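Alkaline phosphatase (Antarctic bacterium, PDB 2W5V) probably hydrolyses phosphate monoesters at alkaline pH through a phosphoserine intermediate, using zinc and magnesium ions held in its active site. Local coordinates at residues A100-A105 and F141-L146; S132-T137 and G149-I154; F91-K96 and T109-I114. The protein carries 1 engineered substitution. One frame throughout, in Å; residues are numbered along the deposited sequence.

The three contacts tie together loops and helix ends beside the active site. Contact 1 sits in the middle, its centre about 10 Å from that of contact 2 and about 8 Å from that of contact 3. Tyr-142 OH reaches contact 2 by a probable hydrogen bond to Ile-133 O (2.7 Å), while Ala-105 CA packs on Ile-95 CD1 of contact 3 (3.2 Å). Contacts 2 and 3 do not touch; their nearest atoms are about 6 Å apart. Contact 2 alone carries a ligand of the active-site magnesium, Thr-137; the side chain of Ile-102 in contact 1 stays about 9 Å from a bound magnesium ion.

Contact 1 (A100-A105 and F141-L146); sequences AAIGVA and FYAHAL
Ile-102 and Ala-145 form a single antiparallel bridge, a hydrogen-bonded pair between two loops with no regular strand on either side. Ala-145 N gives the shorter bond to Ile-102 O (2.8 Å); Ile-102 N returns one to Ala-145 O (3.1 Å). The packed part surrounds this pair and the turn after it. Ile-102 O also takes a CA-H...O contact from His-144 CA (3.2 Å), and Ile-102 CB lies against Ala-145 CB (4.1 Å). The CG2 branch of Ile-102, anti to its own backbone N, is directed along the loop to Ala-143, whereas the chain through CG1 to CD1 leads away from 141-146. Gly-103, with positive phi (59°) and no side chain, lets Ala-143 O and the His-144 ring come close. The imidazole meets Gly-103 O edge-on, His-144 ND1 to O 2.7 Å, in the ring plane and almost straight (174° at the hydrogen). NE2 at the ring's other nitrogen bonds to Glu-116, so both nitrogens are held and the ring's rotation is fixed. Val-104 closes the contact with CG2 against Ala-145 O (3.6 Å). Towards the 100 and 146 ends it becomes looser: Leu-146 is exposed, its CD2 stopping 4.8 Å from Val-104 CG2, and partly exposed Ala-100 approaches no nearer than its O to Leu-146 O, 3.9 Å, two acceptors that do not bond. Leu-146 O is bonded instead to Tyr-98 OH. His-144 belongs, with Glu-153 and Asp-157, to a magnesium site seen in this protein but not occupied in this chain. A proton on ND1 for Gly-103 leaves NE2 facing the Glu-116 carboxylate, which would probably favour a protonated, positively charged imidazole.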
loop_
_atom_site.group_PDB
_atom_site.type_symbol
_atom_site.label_atom_id
_atom_site.label_comp_id
_atom_site.label_asym_id
_atom_site.label_seq_id
_atom_site.Cartn_x
_atom_site.Cartn_y
_atom_site.Cartn_z
ATOM N N ALA B 100 1.689 13.160 -20.666
ATOM C CA ALA B 100 2.537 13.247 -21.858
ATOM C C ALA B 100 3.662 14.278 -21.737
ATOM O O ALA B 100 4.594 14.278 -22.535
ATOM C CB ALA B 100 1.713 13.484 -23.133
ATOM N N ALA B 101 3.588 15.156 -20.741
ATOM C CA ALA B 101 4.643 16.158 -20.560
ATOM C C ALA B 101 5.960 15.508 -20.153
ATOM O O ALA B 101 5.970 14.581 -19.347
ATOM C CB ALA B 101 4.226 17.198 -19.519
ATOM N N ILE B 102 7.071 16.007 -20.692
ATOM C CA ILE B 102 8.392 15.528 -20.299
ATOM C C ILE B 102 9.223 16.691 -19.781
ATOM O O ILE B 102 9.733 17.493 -20.573
ATOM C CB ILE B 102 9.139 14.868 -21.481
ATOM C CG1 ILE B 102 8.348 13.671 -22.012
ATOM C CG2 ILE B 102 10.550 14.434 -21.058
ATOM C CD1 ILE B 102 8.333 12.466 -21.073
ATOM N N GLY B 103 9.346 16.788 -18.459
ATOM C CA GLY B 103 10.139 17.837 -17.839
ATOM C C GLY B 103 9.673 19.240 -18.203
ATOM O O GLY B 103 10.476 20.179 -18.243
ATOM N N VAL B 104 8.380 19.385 -18.486
ATOM C CA VAL B 104 7.787 20.708 -18.690
ATOM C C VAL B 104 6.551 20.874 -17.797
ATOM O O VAL B 104 5.895 19.892 -17.420
ATOM C CB VAL B 104 7.407 20.984 -20.168
ATOM C CG1 VAL B 104 8.639 20.941 -21.047
ATOM C CG2 VAL B 104 6.352 19.987 -20.652
ATOM N N ALA B 105 6.260 22.122 -17.453
ATOM C CA ALA B 105 5.129 22.460 -16.601
ATOM C C ALA B 105 3.818 22.431 -17.373
ATOM O O ALA B 105 3.800 22.209 -18.584
ATOM C CB ALA B 105 5.340 23.834 -15.958
ATOM N N PHE B 141 14.046 12.652 -16.724
ATOM C CA PHE B 141 15.184 13.021 -15.888
ATOM C C PHE B 141 16.317 13.756 -16.632
ATOM O O PHE B 141 17.244 14.255 -16.001
ATOM C CB PHE B 141 15.713 11.802 -15.123
ATOM C CG PHE B 141 14.813 11.379 -13.990
ATOM C CD1 PHE B 141 13.668 10.639 -14.241
ATOM C CD2 PHE B 141 15.083 11.767 -12.686
ATOM C CE1 PHE B 141 12.814 10.272 -13.211
ATOM C CE2 PHE B 141 14.228 11.395 -11.644
ATOM C CZ PHE B 141 13.096 10.650 -11.911
ATOM N N TYR B 142 16.245 13.843 -17.956
ATOM C CA TYR B 142 17.301 14.555 -18.687
ATOM C C TYR B 142 16.828 15.433 -19.845
ATOM O O TYR B 142 17.614 16.210 -20.376
ATOM C CB TYR B 142 18.378 13.587 -19.188
ATOM C CG TYR B 142 17.906 12.632 -20.267
ATOM C CD1 TYR B 142 17.885 13.011 -21.616
ATOM C CD2 TYR B 142 17.489 11.354 -19.941
ATOM C CE1 TYR B 142 17.454 12.125 -22.607
ATOM C CE2 TYR B 142 17.063 10.470 -20.911
ATOM C CZ TYR B 142 17.048 10.852 -22.239
ATOM O OH TYR B 142 16.612 9.945 -23.180
ATOM N N ALA B 143 15.563 15.309 -20.237
ATOM C CA ALA B 143 15.048 16.060 -21.379
ATOM C C ALA B 143 13.894 16.986 -21.018
ATOM O O ALA B 143 13.306 16.879 -19.946
ATOM C CB ALA B 143 14.623 15.113 -22.492
ATOM N N HIS B 144 13.577 17.894 -21.933
ATOM C CA HIS B 144 12.409 18.755 -21.797
ATOM C C HIS B 144 11.668 18.787 -23.124
ATOM O O HIS B 144 12.140 19.387 -24.084
ATOM C CB HIS B 144 12.842 20.168 -21.402
ATOM C CG HIS B 144 13.666 20.214 -20.156
ATOM N ND1 HIS B 144 13.109 20.181 -18.893
ATOM C CD2 HIS B 144 15.006 20.279 -19.970
ATOM C CE1 HIS B 144 14.068 20.235 -17.989
ATOM N NE2 HIS B 144 15.231 20.292 -18.615
ATOM N N ALA B 145 10.518 18.125 -23.182
ATOM C CA ALA B 145 9.770 17.999 -24.426
ATOM C C ALA B 145 8.283 18.175 -24.169
ATOM O O ALA B 145 7.786 17.817 -23.114
ATOM C CB ALA B 145 10.045 16.649 -25.086
ATOM N N LEU B 146 7.581 18.728 -25.151
ATOM C CA LEU B 146 6.160 19.016 -25.018
ATOM C C LEU B 146 5.348 17.744 -24.979
ATOM O O LEU B 146 4.260 17.712 -24.415
ATOM C CB LEU B 146 5.675 19.859 -26.201
ATOM C CG LEU B 146 6.214 21.278 -26.244
ATOM C CD1 LEU B 146 5.628 22.007 -27.439
ATOM C CD2 LEU B 146 5.857 21.969 -24.956
#

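Contact 2 (S132-T137 and G149-I154); sequences SITDAT and GLEEEI. Engineered in segment 132-137: Asp-135 (natural residue His). With MG (magnesium ion), chain I.
Thr-134 and Glu-151 meet through one short hydrogen bond, their side chains crossing at about a right angle where the turn 132-135 faces the first turn of helix 151-158. Followed outward, Glu-151 begins with CB near Thr-134 OG1 (3.8 Å). Glu-151 CG, anti to the carbonyl carbon (chi1 -80°), runs beside Thr-134 O at 3.6 Å, and the chain continues extended to the carboxylate carbon CD, which faces Thr-134 OG1. At the tip, Glu-151 OE1 accepts the proton of Thr-134 OG1 at 2.6 Å, met on its anti side and 33° out of the carboxylate plane. Thr-134 OG1 in turn receives a hydrogen bond from Ser-132 OG (2.7 Å), so a chain of two hydrogen bonds runs from Ser-132 to Thr-134 to Glu-151. One helical turn on, Ile-154 CG2 packs on the Thr-134 CB (4.0 Å), with CD1 near the carbonyl oxygen; Tyr-173 of helix 172-175 lies against Ser-132, Thr-134 and Glu-151. The type I turn leads directly into helix 136-139, where Thr-137 OG1 binds the magnesium ion (2.2 Å) together with Asp-43, Glu-254 and three waters. Asp-135, an engineered residue in place of histidine, does not bind the metal itself: its OD2 accepts from one of those waters at 2.6 Å, a second, at 2.9 Å, probably donates too, and so it acts in the second shell. The turn is thus bonded to Glu-151 and leads on to the metal-binding helix. The OG1 proton is committed to Glu-151, which probably leaves the Thr-134 hydroxyl more polarised as an acceptor for Ser-132.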
loop_
_atom_site.group_PDB
_atom_site.type_symbol
_atom_site.label_atom_id
_atom_site.label_comp_id
_atom_site.label_asym_id
_atom_site.label_seq_id
_atom_site.Cartn_x
_atom_site.Cartn_y
_atom_site.Cartn_z
ATOM N N SER B 132 13.568 1.727 -23.859
ATOM C CA SER B 132 14.453 2.647 -24.554
ATOM C C SER B 132 14.866 3.732 -23.567
ATOM O O SER B 132 14.095 4.105 -22.674
ATOM C CB SER B 132 13.740 3.269 -25.755
ATOM O OG SER B 132 14.437 4.410 -26.225
ATOM N N ILE B 133 16.069 4.268 -23.726
ATOM C CA ILE B 133 16.489 5.353 -22.849
ATOM C C ILE B 133 15.674 6.626 -23.119
ATOM O O ILE B 133 15.723 7.588 -22.345
ATOM C CB ILE B 133 18.004 5.628 -22.957
ATOM C CG1 ILE B 133 18.502 6.346 -21.699
ATOM C CG2 ILE B 133 18.336 6.397 -24.225
ATOM C CD1 ILE B 133 18.541 5.439 -20.459
ATOM N N THR B 134 14.913 6.618 -24.210
ATOM C CA THR B 134 14.146 7.797 -24.613
ATOM C C THR B 134 12.698 7.674 -24.161
ATOM O O THR B 134 11.880 8.560 -24.438
ATOM C CB THR B 134 14.137 7.981 -26.137
ATOM O OG1 THR B 134 13.517 6.841 -26.751
ATOM C CG2 THR B 134 15.558 8.143 -26.673
ATOM N N ASP B 135 12.377 6.567 -23.491
ATOM C CA ASP B 135 11.021 6.354 -22.981
ATOM C C ASP B 135 10.691 7.360 -21.885
ATOM O O ASP B 135 11.583 7.996 -21.322
ATOM C CB ASP B 135 10.828 4.918 -22.474
ATOM C CG ASP B 135 9.358 4.531 -22.368
ATOM O OD1 ASP B 135 8.569 4.964 -23.236
ATOM O OD2 ASP B 135 8.989 3.800 -21.418
ATOM N N ALA B 136 9.404 7.504 -21.581
ATOM C CA ALA B 136 8.934 8.602 -20.741
ATOM C C ALA B 136 9.662 8.725 -19.397
ATOM O O ALA B 136 10.006 9.831 -18.977
ATOM C CB ALA B 136 7.415 8.497 -20.521
ATOM N N THR B 137 9.888 7.602 -18.717
ATOM C CA THR B 137 10.473 7.654 -17.378
ATOM C C THR B 137 11.924 8.184 -17.350
ATOM O O THR B 137 12.200 9.180 -16.667
ATOM C CB THR B 137 10.365 6.292 -16.644
ATOM O OG1 THR B 137 9.044 5.777 -16.806
ATOM C CG2 THR B 137 10.646 6.463 -15.157
ATOM N N GLY B 149 5.958 11.577 -27.008
ATOM C CA GLY B 149 6.085 10.949 -28.311
ATOM C C GLY B 149 7.248 11.482 -29.139
ATOM O O GLY B 149 7.645 10.867 -30.132
ATOM N N LEU B 150 7.802 12.622 -28.735
ATOM C CA LEU B 150 8.901 13.237 -29.474
ATOM C C LEU B 150 10.231 12.582 -29.126
ATOM O O LEU B 150 11.144 13.245 -28.641
ATOM C CB LEU B 150 8.962 14.739 -29.179
ATOM C CG LEU B 150 7.664 15.484 -29.500
ATOM C CD1 LEU B 150 7.731 16.919 -28.999
ATOM C CD2 LEU B 150 7.347 15.436 -31.008
ATOM N N GLU B 151 10.351 11.285 -29.395
ATOM C CA GLU B 151 11.502 10.528 -28.908
ATOM C C GLU B 151 12.819 10.831 -29.618
ATOM O O GLU B 151 13.883 10.744 -29.004
ATOM C CB GLU B 151 11.204 9.025 -28.897
ATOM C CG GLU B 151 10.391 8.608 -27.679
ATOM C CD GLU B 151 10.165 7.109 -27.593
ATOM O OE1 GLU B 151 10.931 6.429 -26.871
ATOM O OE2 GLU B 151 9.220 6.616 -28.246
ATOM N N GLU B 152 12.763 11.185 -30.896
ATOM C CA GLU B 152 13.982 11.629 -31.577
ATOM C C GLU B 152 14.463 12.973 -31.019
ATOM O O GLU B 152 15.663 13.216 -30.909
ATOM C CB GLU B 152 13.785 11.677 -33.090
ATOM C CG GLU B 152 13.586 10.290 -33.688
ATOM C CD GLU B 152 13.513 10.291 -35.204
ATOM O OE1 GLU B 152 13.711 11.366 -35.823
ATOM O OE2 GLU B 152 13.261 9.206 -35.771
ATOM N N GLU B 153 13.528 13.841 -30.652
ATOM C CA GLU B 153 13.890 15.091 -29.981
ATOM C C GLU B 153 14.522 14.805 -28.621
ATOM O O GLU B 153 15.501 15.439 -28.222
ATOM C CB GLU B 153 12.657 15.980 -29.803
ATOM C CG GLU B 153 12.929 17.295 -29.071
ATOM C CD GLU B 153 11.682 18.168 -28.931
ATOM O OE1 GLU B 153 10.967 18.363 -29.939
ATOM O OE2 GLU B 153 11.428 18.679 -27.818
ATOM N N ILE B 154 13.939 13.857 -27.895
ATOM C CA ILE B 154 14.453 13.469 -26.591
ATOM C C ILE B 154 15.876 12.924 -26.695
ATOM O O ILE B 154 16.740 13.260 -25.880
ATOM C CB ILE B 154 13.511 12.450 -25.910
ATOM C CG1 ILE B 154 12.279 13.188 -25.382
ATOM C CG2 ILE B 154 14.228 11.721 -24.776
ATOM C CD1 ILE B 154 11.105 12.299 -25.055
HETATM MG MG MG I . 8.469 3.862 -17.714
HETATM O O HOH W 1 10.193 4.197 -19.183
HETATM O O HOH W 2 7.142 4.757 -19.375
HETATM O O HOH W 3 7.928 1.873 -18.474
#

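Contact 3 (F91-K96 and T109-I114); sequences FSCGIK and TAVKSI
The touching parts, 92-95 and 111-114, run 137° apart and come closest at Cys-93 and Ser-113, CA atoms 4.4 Å apart. Here the C-terminal end of helix 86-93 meets the N-cap of helix 114-120: Ser-113 is the N-cap residue, its side chain capping a backbone N just beyond the segment. The two helix ends, which belong to the alkaline phosphatase fold, are joined by one backbone bond, from Ile-114 N to Ser-92 O (2.7 Å). Ser-113 CA-H adds a contact to Ser-92 O (3.3 Å from CA), and Ile-114 CB and CG2 lie close by, so this oxygen is met by Ser-113 and Ile-114. Gly-94, just past the helix, has positive phi (82°) and lets the chain turn off to Ile-95. Its carbonyl is held by His-365 and Asn-361. Ser-92 OG points elsewhere, to Ser-140 O, and ties the helix to the loop that follows helix 136-139. On the apolar flank, Val-111 reaches towards 91-96 with both methyls near Cys-93 CB. Ile-95 and Val-111 lie side by side, pointing in opposite senses; CD1 of the isoleucine is put there by its CG1, staggered between N and C (chi1 58°). Lys-112 turns away and its NZ bonds to the carbonyl oxygen of Gln-375, the last residue of the chain. Cys-93 SG, anti to its own carbonyl carbon, rests on Ser-113 CB at 3.8 Å, while Val-111 CG1 touches Ile-95 CD1 at 3.7 Å.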
loop_
_atom_site.group_PDB
_atom_site.type_symbol
_atom_site.label_atom_id
_atom_site.label_comp_id
_atom_site.label_asym_id
_atom_site.label_seq_id
_atom_site.Cartn_x
_atom_site.Cartn_y
_atom_site.Cartn_z
ATOM N N PHE B 91 8.338 13.455 -10.121
ATOM C CA PHE B 91 9.536 13.062 -9.371
ATOM C C PHE B 91 10.767 13.877 -9.774
ATOM O O PHE B 91 11.551 14.310 -8.927
ATOM C CB PHE B 91 9.880 11.590 -9.601
ATOM C CG PHE B 91 8.800 10.617 -9.205
ATOM C CD1 PHE B 91 7.851 10.935 -8.245
ATOM C CD2 PHE B 91 8.772 9.351 -9.774
ATOM C CE1 PHE B 91 6.871 10.009 -7.876
ATOM C CE2 PHE B 91 7.802 8.426 -9.409
ATOM C CZ PHE B 91 6.852 8.753 -8.458
ATOM N N SER B 92 10.959 14.058 -11.075
ATOM C CA SER B 92 12.198 14.666 -11.549
ATOM C C SER B 92 12.224 16.182 -11.403
ATOM O O SER B 92 13.298 16.757 -11.243
ATOM C CB SER B 92 12.467 14.290 -13.007
ATOM O OG SER B 92 11.523 14.914 -13.861
ATOM N N CYS B 93 11.056 16.823 -11.472
ATOM C CA CYS B 93 10.978 18.286 -11.503
ATOM C C CYS B 93 10.164 18.904 -10.368
ATOM O O CYS B 93 10.277 20.098 -10.104
ATOM C CB CYS B 93 10.434 18.770 -12.848
ATOM S SG CYS B 93 11.504 18.322 -14.242
ATOM N N GLY B 94 9.342 18.097 -9.705
ATOM C CA GLY B 94 8.627 18.565 -8.530
ATOM C C GLY B 94 7.348 19.344 -8.791
ATOM O O GLY B 94 6.871 20.074 -7.917
ATOM N N ILE B 95 6.782 19.185 -9.983
ATOM C CA ILE B 95 5.518 19.831 -10.318
ATOM C C ILE B 95 4.501 18.821 -10.839
ATOM O O ILE B 95 4.875 17.808 -11.428
ATOM C CB ILE B 95 5.712 20.889 -11.409
ATOM C CG1 ILE B 95 6.324 20.235 -12.652
ATOM C CG2 ILE B 95 6.586 22.024 -10.893
ATOM C CD1 ILE B 95 6.031 20.970 -13.904
ATOM N N LYS B 96 3.220 19.103 -10.610
ATOM C CA LYS B 96 2.146 18.398 -11.294
ATOM C C LYS B 96 2.062 18.965 -12.706
ATOM O O LYS B 96 2.063 20.183 -12.895
ATOM C CB LYS B 96 0.811 18.643 -10.593
ATOM C CG LYS B 96 0.715 18.088 -9.181
ATOM C CD LYS B 96 0.391 16.596 -9.195
ATOM C CE LYS B 96 -0.149 16.135 -7.846
ATOM N NZ LYS B 96 -0.217 14.632 -7.767
ATOM N N THR B 109 6.261 25.131 -20.526
ATOM C CA THR B 109 7.602 25.685 -20.339
ATOM C C THR B 109 8.502 24.724 -19.566
ATOM O O THR B 109 8.042 24.018 -18.669
ATOM C CB THR B 109 7.567 27.029 -19.590
ATOM O OG1 THR B 109 6.948 26.848 -18.313
ATOM C CG2 THR B 109 6.789 28.068 -20.389
ATOM N N ALA B 110 9.789 24.696 -19.901
ATOM C CA ALA B 110 10.697 23.793 -19.202
ATOM C C ALA B 110 10.830 24.180 -17.732
ATOM O O ALA B 110 10.751 25.357 -17.361
ATOM C CB ALA B 110 12.062 23.753 -19.876
ATOM N N VAL B 111 11.035 23.174 -16.897
ATOM C CA VAL B 111 11.253 23.401 -15.485
ATOM C C VAL B 111 12.552 22.692 -15.092
ATOM O O VAL B 111 12.897 21.654 -15.663
ATOM C CB VAL B 111 10.030 22.929 -14.649
ATOM C CG1 VAL B 111 9.446 21.661 -15.230
ATOM C CG2 VAL B 111 10.403 22.719 -13.200
ATOM N N LYS B 112 13.283 23.273 -14.144
ATOM C CA LYS B 112 14.565 22.718 -13.710
ATOM C C LYS B 112 14.395 21.368 -13.011
ATOM O O LYS B 112 13.602 21.245 -12.083
ATOM C CB LYS B 112 15.256 23.694 -12.765
ATOM C CG LYS B 112 16.685 23.325 -12.400
ATOM C CD LYS B 112 17.293 24.453 -11.581
ATOM C CE LYS B 112 18.770 24.236 -11.291
ATOM N NZ LYS B 112 19.295 25.341 -10.427
ATOM N N SER B 113 15.165 20.374 -13.448
ATOM C CA SER B 113 15.061 19.011 -12.916
ATOM C C SER B 113 16.081 18.716 -11.819
ATOM O O SER B 113 17.042 19.466 -11.623
ATOM C CB SER B 113 15.253 17.998 -14.045
ATOM O OG SER B 113 16.635 17.796 -14.293
ATOM N N ILE B 114 15.882 17.601 -11.123
ATOM C CA ILE B 114 16.793 17.194 -10.058
ATOM C C ILE B 114 18.179 16.854 -10.624
ATOM O O ILE B 114 19.197 17.063 -9.964
ATOM C CB ILE B 114 16.220 16.000 -9.248
ATOM C CG1 ILE B 114 17.004 15.804 -7.940
ATOM C CG2 ILE B 114 16.225 14.756 -10.093
ATOM C CD1 ILE B 114 16.921 16.992 -6.985
#